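Local structure of putative glutathionylspermidine synthase (Methylobacillus flagellatus, 3N6X) at residues 97-102 and 139-144; 218-223 and 270-275. The protein is of unproven function but is probably an ATP-dependent ligase of the circularly permuted ATP-grasp type, possibly a glutathionylspermidine synthase. All coordinates share one frame; numbering follows the deposited sequence.

How the contacts relate
Contact 1 comes first along the chain and is complete before contact 2 begins; their centres lie 19 Å apart. In contact 1 the C-terminal part of helix 81-105 meets the loop that runs into strand 144-151, a member of the large mixed sheet. Contact 2 pairs strands 220-223 and 268-275 in a separate, smaller mixed sheet. The two meet where Ile144 CD1 packs 3.4 Å from Tyr274 OH, a hydroxyl that is hydrogen-bonded to Arg276. A second connection runs through residues 311 and 312: Asn311 bonds to Ile144 and Ala312 to Tyr141, and their carbonyls also take the Arg275 side chain. The large sheet and the smaller one are thus joined within one ATP-grasp family region.

Contact 1: residues 97-102 and 139-144; sequences ALNMFL and GVYAHI
Asn99 reaches from helix 81-105 to the loop before strand 144-151, and its side-chain carbonyl holds two successive backbone N-H groups, a helix-to-loop tie inside the ATP-grasp region. Ala142 N lies 2.8 Å from Asn99 OD1, in the carbonyl plane on a lone pair, with a nearly straight N-H...O angle of 176°. Tyr141 N, 2.9 Å from the same OD1, comes from above that plane, and its bond is more bent. This double grip fixes the turn of the loop against the helix. A leucine in place of Asn99 would probably leave both buried N-H groups without their shared acceptor and the loop less firmly tied to the helix.

One water extends the polar link, donating to Gly139 O at 2.7 Å and only weakly to Asn99 O.

The apolar part belongs to Leu102 and Tyr141. With its CG anti to the carbonyl carbon (chi1 -72°), Tyr141 lays its ring against Leu102, whose side chain also touches Val317 and Ala318 of helix 316-319. Leu102 CD1 touches Tyr141 CB at 3.7 Å, while Leu102 CB makes a CH-pi contact over the ring face, 3.9 Å from the centroid of the Tyr141 ring.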
loop_
_atom_site.group_PDB
_atom_site.type_symbol
_atom_site.label_atom_id
_atom_site.label_comp_id
_atom_site.label_asym_id
_atom_site.label_seq_id
_atom_site.Cartn_x
_atom_site.Cartn_y
_atom_site.Cartn_z
ATOM N N ALA A 97 -15.045 5.413 3.102
ATOM C CA ALA A 97 -15.325 6.729 2.500
ATOM C C ALA A 97 -14.783 6.809 1.061
ATOM O O ALA A 97 -15.450 7.353 0.193
ATOM C CB ALA A 97 -14.722 7.834 3.352
ATOM N N LEU A 98 -13.609 6.196 0.803
ATOM C CA LEU A 98 -13.008 6.148 -0.537
ATOM C C LEU A 98 -13.878 5.345 -1.519
ATOM O O LEU A 98 -14.092 5.795 -2.650
ATOM C CB LEU A 98 -11.573 5.594 -0.481
ATOM C CG LEU A 98 -10.488 6.599 0.002
ATOM C CD1 LEU A 98 -9.211 5.870 0.425
ATOM C CD2 LEU A 98 -10.155 7.636 -1.088
ATOM N N ASN A 99 -14.453 4.205 -1.055
ATOM C CA ASN A 99 -15.370 3.378 -1.858
ATOM C C ASN A 99 -16.706 4.063 -2.081
ATOM O O ASN A 99 -17.278 3.939 -3.154
ATOM C CB ASN A 99 -15.569 1.986 -1.225
ATOM C CG ASN A 99 -14.546 0.977 -1.702
ATOM O OD1 ASN A 99 -14.274 0.851 -2.905
ATOM N ND2 ASN A 99 -13.910 0.282 -0.772
HETATM N N MSE A 100 -17.209 4.787 -1.074
HETATM C CA MSE A 100 -18.453 5.538 -1.214
HETATM C C MSE A 100 -18.259 6.755 -2.140
HETATM O O MSE A 100 -19.147 7.073 -2.930
HETATM C CB MSE A 100 -18.983 5.952 0.147
HETATM C CG MSE A 100 -19.451 4.768 0.964
HETATM SE SE MSE A 100 -20.019 5.274 2.719
HETATM C CE MSE A 100 -21.782 5.920 2.216
ATOM N N PHE A 101 -17.061 7.367 -2.097
ATOM C CA PHE A 101 -16.693 8.461 -2.998
ATOM C C PHE A 101 -16.703 7.974 -4.446
ATOM O O PHE A 101 -17.293 8.629 -5.304
ATOM C CB PHE A 101 -15.305 9.032 -2.638
ATOM C CG PHE A 101 -14.738 9.936 -3.706
ATOM C CD1 PHE A 101 -15.282 11.199 -3.935
ATOM C CD2 PHE A 101 -13.682 9.516 -4.506
ATOM C CE1 PHE A 101 -14.784 12.022 -4.950
ATOM C CE2 PHE A 101 -13.189 10.332 -5.532
ATOM C CZ PHE A 101 -13.734 11.588 -5.740
ATOM N N LEU A 102 -16.088 6.788 -4.703
ATOM C CA LEU A 102 -16.015 6.177 -6.041
ATOM C C LEU A 102 -17.395 5.816 -6.597
ATOM O O LEU A 102 -17.671 6.097 -7.753
ATOM C CB LEU A 102 -15.052 4.974 -6.058
ATOM C CG LEU A 102 -13.567 5.362 -6.008
ATOM C CD1 LEU A 102 -12.696 4.182 -5.569
ATOM C CD2 LEU A 102 -13.089 5.936 -7.365
ATOM N N GLY A 139 -21.117 -2.439 -4.504
ATOM C CA GLY A 139 -20.600 -1.070 -4.518
ATOM C C GLY A 139 -19.131 -0.978 -4.126
ATOM O O GLY A 139 -18.662 0.080 -3.680
ATOM N N VAL A 140 -18.394 -2.088 -4.277
ATOM C CA VAL A 140 -16.976 -2.141 -3.940
ATOM C C VAL A 140 -16.120 -1.843 -5.162
ATOM O O VAL A 140 -16.227 -2.533 -6.174
ATOM C CB VAL A 140 -16.592 -3.493 -3.265
ATOM C CG1 VAL A 140 -15.093 -3.554 -2.958
ATOM C CG2 VAL A 140 -17.418 -3.720 -1.993
ATOM N N TYR A 141 -15.258 -0.824 -5.064
ATOM C CA TYR A 141 -14.351 -0.455 -6.157
ATOM C C TYR A 141 -12.947 -0.875 -5.829
ATOM O O TYR A 141 -12.255 -1.424 -6.690
ATOM C CB TYR A 141 -14.402 1.049 -6.434
ATOM C CG TYR A 141 -15.681 1.500 -7.105
ATOM C CD1 TYR A 141 -16.862 1.656 -6.373
ATOM C CD2 TYR A 141 -15.716 1.787 -8.473
ATOM C CE1 TYR A 141 -18.055 2.033 -6.995
ATOM C CE2 TYR A 141 -16.902 2.198 -9.100
ATOM C CZ TYR A 141 -18.061 2.341 -8.352
ATOM O OH TYR A 141 -19.226 2.766 -8.951
ATOM N N ALA A 142 -12.506 -0.594 -4.579
ATOM C CA ALA A 142 -11.183 -0.953 -4.106
ATOM C C ALA A 142 -11.316 -2.150 -3.186
ATOM O O ALA A 142 -11.487 -1.991 -1.971
ATOM C CB ALA A 142 -10.541 0.222 -3.361
ATOM N N HIS A 143 -11.281 -3.359 -3.780
ATOM C CA HIS A 143 -11.372 -4.648 -3.064
ATOM C C HIS A 143 -10.150 -4.800 -2.181
ATOM O O HIS A 143 -10.237 -5.357 -1.090
ATOM C CB HIS A 143 -11.495 -5.819 -4.078
ATOM C CG HIS A 143 -12.667 -5.662 -4.993
ATOM N ND1 HIS A 143 -12.653 -4.741 -6.032
ATOM C CD2 HIS A 143 -13.895 -6.227 -4.929
ATOM C CE1 HIS A 143 -13.859 -4.804 -6.587
ATOM N NE2 HIS A 143 -14.643 -5.683 -5.958
ATOM N N ILE A 144 -9.010 -4.243 -2.640
ATOM C CA ILE A 144 -7.778 -4.155 -1.867
ATOM C C ILE A 144 -7.318 -2.690 -1.863
ATOM O O ILE A 144 -7.153 -2.082 -2.935
ATOM C CB ILE A 144 -6.659 -5.076 -2.406
ATOM C CG1 ILE A 144 -7.165 -6.513 -2.663
ATOM C CG2 ILE A 144 -5.417 -5.049 -1.459
ATOM C CD1 ILE A 144 -6.152 -7.385 -3.318
HETATM O O HOH W 1 -19.595 2.008 -2.038
#

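Contact 2: residues 218-223 and 270-275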
loop_
_atom_site.group_PDB
_atom_site.type_symbol
_atom_site.label_atom_id
_atom_site.label_comp_id
_atom_site.label_asym_id
_atom_site.label_seq_id
_atom_site.Cartn_x
_atom_site.Cartn_y
_atom_site.Cartn_z
ATOM N N PRO A 218 -18.524 -19.121 -7.863
ATOM C CA PRO A 218 -17.738 -18.320 -8.814
ATOM C C PRO A 218 -16.350 -18.845 -9.090
ATOM O O PRO A 218 -15.673 -19.317 -8.189
ATOM C CB PRO A 218 -17.705 -16.932 -8.174
ATOM C CG PRO A 218 -17.981 -17.167 -6.740
ATOM C CD PRO A 218 -18.857 -18.351 -6.646
ATOM N N THR A 219 -15.941 -18.779 -10.359
ATOM C CA THR A 219 -14.605 -19.127 -10.772
ATOM C C THR A 219 -13.776 -17.842 -10.691
ATOM O O THR A 219 -14.171 -16.826 -11.253
ATOM C CB THR A 219 -14.633 -19.734 -12.186
ATOM O OG1 THR A 219 -15.358 -20.964 -12.139
ATOM C CG2 THR A 219 -13.235 -19.977 -12.753
ATOM N N VAL A 220 -12.657 -17.883 -9.965
ATOM C CA VAL A 220 -11.786 -16.723 -9.771
ATOM C C VAL A 220 -10.425 -16.980 -10.407
ATOM O O VAL A 220 -9.853 -18.044 -10.216
ATOM C CB VAL A 220 -11.643 -16.354 -8.260
ATOM C CG1 VAL A 220 -10.860 -15.050 -8.079
ATOM C CG2 VAL A 220 -13.005 -16.270 -7.571
ATOM N N VAL A 221 -9.916 -16.012 -11.178
ATOM C CA VAL A 221 -8.586 -16.099 -11.785
ATOM C C VAL A 221 -7.792 -14.822 -11.446
ATOM O O VAL A 221 -8.386 -13.812 -11.067
ATOM C CB VAL A 221 -8.628 -16.353 -13.330
ATOM C CG1 VAL A 221 -9.405 -17.628 -13.675
ATOM C CG2 VAL A 221 -9.186 -15.145 -14.081
ATOM N N LEU A 222 -6.465 -14.878 -11.566
ATOM C CA LEU A 222 -5.617 -13.704 -11.391
ATOM C C LEU A 222 -5.027 -13.330 -12.762
ATOM O O LEU A 222 -4.231 -14.095 -13.320
ATOM C CB LEU A 222 -4.492 -13.963 -10.367
ATOM C CG LEU A 222 -3.793 -12.705 -9.762
ATOM C CD1 LEU A 222 -3.027 -13.072 -8.504
ATOM C CD2 LEU A 222 -2.835 -12.041 -10.766
ATOM N N LEU A 223 -5.449 -12.170 -13.321
ATOM C CA LEU A 223 -4.932 -11.695 -14.611
ATOM C C LEU A 223 -3.609 -10.916 -14.421
ATOM O O LEU A 223 -3.587 -9.876 -13.769
ATOM C CB LEU A 223 -5.991 -10.867 -15.353
ATOM C CG LEU A 223 -5.568 -10.140 -16.629
ATOM C CD1 LEU A 223 -5.224 -11.126 -17.761
ATOM C CD2 LEU A 223 -6.651 -9.178 -17.080
ATOM N N VAL A 270 -15.346 -17.518 -16.533
ATOM C CA VAL A 270 -14.663 -16.806 -15.451
ATOM C C VAL A 270 -15.629 -15.795 -14.866
ATOM O O VAL A 270 -16.214 -15.002 -15.614
ATOM C CB VAL A 270 -13.352 -16.147 -15.948
ATOM C CG1 VAL A 270 -12.802 -15.162 -14.914
ATOM C CG2 VAL A 270 -12.304 -17.211 -16.304
ATOM N N ASP A 271 -15.851 -15.849 -13.537
ATOM C CA ASP A 271 -16.817 -14.954 -12.902
ATOM C C ASP A 271 -16.183 -13.731 -12.257
ATOM O O ASP A 271 -16.791 -12.654 -12.260
ATOM C CB ASP A 271 -17.700 -15.723 -11.909
ATOM C CG ASP A 271 -18.398 -16.908 -12.565
ATOM O OD1 ASP A 271 -19.229 -16.677 -13.485
ATOM O OD2 ASP A 271 -18.053 -18.059 -12.226
ATOM N N VAL A 272 -14.976 -13.896 -11.682
ATOM C CA VAL A 272 -14.264 -12.810 -11.009
ATOM C C VAL A 272 -12.810 -12.799 -11.459
ATOM O O VAL A 272 -12.149 -13.838 -11.427
ATOM C CB VAL A 272 -14.369 -12.889 -9.444
ATOM C CG1 VAL A 272 -13.716 -11.672 -8.785
ATOM C CG2 VAL A 272 -15.821 -13.044 -8.980
ATOM N N ILE A 273 -12.306 -11.623 -11.864
ATOM C CA ILE A 273 -10.899 -11.462 -12.243
ATOM C C ILE A 273 -10.213 -10.530 -11.255
ATOM O O ILE A 273 -10.595 -9.354 -11.133
ATOM C CB ILE A 273 -10.736 -10.931 -13.701
ATOM C CG1 ILE A 273 -11.284 -11.925 -14.738
ATOM C CG2 ILE A 273 -9.266 -10.574 -13.987
ATOM C CD1 ILE A 273 -11.631 -11.265 -16.114
ATOM N N TYR A 274 -9.211 -11.045 -10.551
ATOM C CA TYR A 274 -8.379 -10.237 -9.691
ATOM C C TYR A 274 -7.334 -9.659 -10.622
ATOM O O TYR A 274 -6.451 -10.381 -11.083
ATOM C CB TYR A 274 -7.761 -11.116 -8.576
ATOM C CG TYR A 274 -6.688 -10.463 -7.724
ATOM C CD1 TYR A 274 -6.685 -9.087 -7.499
ATOM C CD2 TYR A 274 -5.759 -11.234 -7.035
ATOM C CE1 TYR A 274 -5.693 -8.482 -6.726
ATOM C CE2 TYR A 274 -4.781 -10.644 -6.230
ATOM C CZ TYR A 274 -4.745 -9.266 -6.088
ATOM O OH TYR A 274 -3.773 -8.681 -5.303
ATOM N N ARG A 275 -7.545 -8.406 -11.064
ATOM C CA ARG A 275 -6.652 -7.817 -12.068
ATOM C C ARG A 275 -5.400 -7.194 -11.484
ATOM O O ARG A 275 -5.480 -6.355 -10.581
ATOM C CB ARG A 275 -7.399 -6.843 -13.032
ATOM C CG ARG A 275 -8.047 -5.642 -12.368
ATOM C CD ARG A 275 -7.800 -4.359 -13.139
ATOM N NE ARG A 275 -8.338 -3.196 -12.429
ATOM C CZ ARG A 275 -7.592 -2.195 -11.962
ATOM N NH1 ARG A 275 -6.280 -2.184 -12.168
ATOM N NH2 ARG A 275 -8.157 -1.185 -11.305
#
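Thr219 and Asp271 open a parallel beta pairing in which strand 220-223 runs alongside strand 268-275, within a mixed sheet of the ATP-grasp region. The short strand segments lie 4.7 Å apart at closest approach, their directions differing by 28°. Val220 pairs with Val272, Val221 with Ile273, Leu222 with Tyr274 and Leu223 with Arg275.

The backbone bonds step between the strands in the parallel manner: Val272 N to Thr219 O, Val221 N to Val272 O, Tyr274 N to Val221 O and Leu223 N to Tyr274 O. Thr219 O takes a second donor, Asp271 N at 3.0 Å, the mark of a beta bulge at Asp271 and Val272. Asp271 turns its carboxylate back to the other chain segment: CG stands anti to the carbonyl carbon (chi1 -55°), and OD2 accepts from Thr219 N at 2.9 Å through its anti lone pair, along a nearly straight bond of 170°. Main chain and side chain of Asp271 therefore hold both the N-H and the C=O of Thr219.

Apolar side chains fill both faces. On one, Val221 and Val270 meet tip to tip, CG2 of Val221 lying 3.7 Å from CG1 of Val270, and Met261 of strand 259-261 touches both. Beside them Ile273 CG2 packs on Leu223 CB at 3.6 Å. The Arg275 side chain leads away from this pairing, its guanidinium group bonding to the carbonyls of Asn311, Ala312 and Ile277.

The opposite face carries Val220, Val272, Leu222 and Tyr274, and helices 199-209 and 232-242 pack against it. Here the side chains of Leu222 and Tyr274 run alongside each other off the sheet, Leu222 CD1 3.6 Å from Tyr274 CD2.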